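Beta chain (Acipenser persicus, PDB 6IYH) probably carries oxygen as the haem-binding beta subunit of a tetrameric haemoglobin. Local coordinates at residues K131-A134 against V135-A139. Numbering follows the deposited sequence.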
# COMPACT_ATOMS: atom_id res chain seq x y z
N LYS B 131 -15.03 -8.83 -2.98
CA LYS B 131 -14.55 -10.00 -2.32
C LYS B 131 -13.93 -10.92 -3.33
O LYS B 131 -12.85 -11.48 -3.11
CB LYS B 131 -15.72 -10.66 -1.52
CG LYS B 131 -15.31 -11.95 -0.85
CD LYS B 131 -16.48 -12.52 -0.09
CE LYS B 131 -16.15 -13.91 0.38
NZ LYS B 131 -17.22 -14.33 1.34
N MET B 132 -14.57 -11.12 -4.48
CA MET B 132 -14.01 -11.94 -5.52
C MET B 132 -12.68 -11.38 -6.01
O MET B 132 -11.70 -12.11 -6.22
CB MET B 132 -14.95 -12.08 -6.75
CG MET B 132 -14.51 -13.03 -7.85
SD MET B 132 -14.59 -14.79 -7.28
CE MET B 132 -13.16 -15.44 -8.02
N ILE B 133 -12.67 -10.08 -6.27
CA ILE B 133 -11.38 -9.44 -6.67
C ILE B 133 -10.25 -9.68 -5.63
O ILE B 133 -9.14 -9.95 -5.99
CB ILE B 133 -11.66 -7.96 -7.00
CG1 ILE B 133 -12.36 -7.88 -8.33
CG2 ILE B 133 -10.39 -7.09 -7.00
CD1 ILE B 133 -13.13 -6.61 -8.53
N ALA B 134 -10.55 -9.44 -4.35
CA ALA B 134 -9.61 -9.67 -3.26
C ALA B 134 -9.10 -11.09 -3.23
O ALA B 134 -7.93 -11.34 -3.02
CB ALA B 134 -10.25 -9.22 -1.97
N VAL B 135 -9.96 -12.06 -3.52
CA VAL B 135 -9.53 -13.43 -3.50
C VAL B 135 -8.61 -13.71 -4.69
O VAL B 135 -7.64 -14.38 -4.54
CB VAL B 135 -10.76 -14.36 -3.53
CG1 VAL B 135 -10.35 -15.78 -3.85
CG2 VAL B 135 -11.50 -14.28 -2.19
N ILE B 136 -8.92 -13.09 -5.85
CA ILE B 136 -8.04 -13.21 -7.02
C ILE B 136 -6.66 -12.57 -6.74
O ILE B 136 -5.60 -13.14 -7.07
CB ILE B 136 -8.69 -12.61 -8.29
CG1 ILE B 136 -9.85 -13.51 -8.76
CG2 ILE B 136 -7.66 -12.43 -9.40
CD1 ILE B 136 -10.84 -12.84 -9.71
N ILE B 137 -6.68 -11.38 -6.15
CA ILE B 137 -5.43 -10.70 -5.84
C ILE B 137 -4.54 -11.51 -4.89
O ILE B 137 -3.32 -11.64 -5.08
CB ILE B 137 -5.72 -9.33 -5.26
CG1 ILE B 137 -6.26 -8.42 -6.35
CG2 ILE B 137 -4.48 -8.71 -4.63
CD1 ILE B 137 -7.04 -7.26 -5.83
N SER B 138 -5.17 -12.01 -3.87
CA SER B 138 -4.47 -12.82 -2.90
C SER B 138 -3.87 -14.06 -3.62
O SER B 138 -2.70 -14.44 -3.38
CB SER B 138 -5.41 -13.15 -1.75
OG SER B 138 -4.75 -14.10 -0.94
N ALA B 139 -4.67 -14.74 -4.45
CA ALA B 139 -4.15 -15.90 -5.21
C ALA B 139 -2.96 -15.56 -6.12
O ALA B 139 -1.99 -16.37 -6.24
CB ALA B 139 -5.25 -16.53 -6.00
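Two consecutive turns of the C-terminal globin helix, 123-142, follow one another here, with Met132 against Ile136 and Ile133 against Ile137, one turn apart. Four successive i to i+4 hydrogen bonds join the turns, from Val135 N to Lys131 O through Ser138 N to Ala134 O; the shortest, Ile137 N to Ile133 O, is 2.8 Å long and fairly straight (164° at the hydrogen). The chain of Met132 leaves with CG anti to the backbone N (chi1 -175°) and then bends at chi2 and again at chi3, which brings its methyl CE to 3.9 Å from CD1 of Ile136. In Ile136, CG1 stands beside the backbone N (chi1 -71°) and leans back over the preceding turn, 3.4 Å from Met132 O. Ile137 repeats this pose, its CD1 meeting CG2 of Ile133 at 3.6 Å. Met132 and Ile136 both pack on Ala73 of helix 57-75, and Ile136 also on Val70, Phe84 and the haem. Cutting Ile136 back to an alanine is likely to leave the Met132 methyl and the haem without their shared apolar neighbour, opening a gap between them. Ile137 instead packs on Phe102 and Gln103 of helix 100-117, while Lys131 reaches Glu6 in a salt bridge near the N-terminus. The i to i+4 apolar pairing is ordinary for an alpha helix; with Ile136 contributing to the haem pocket, it is the packing of helix H, the last of the globin fold.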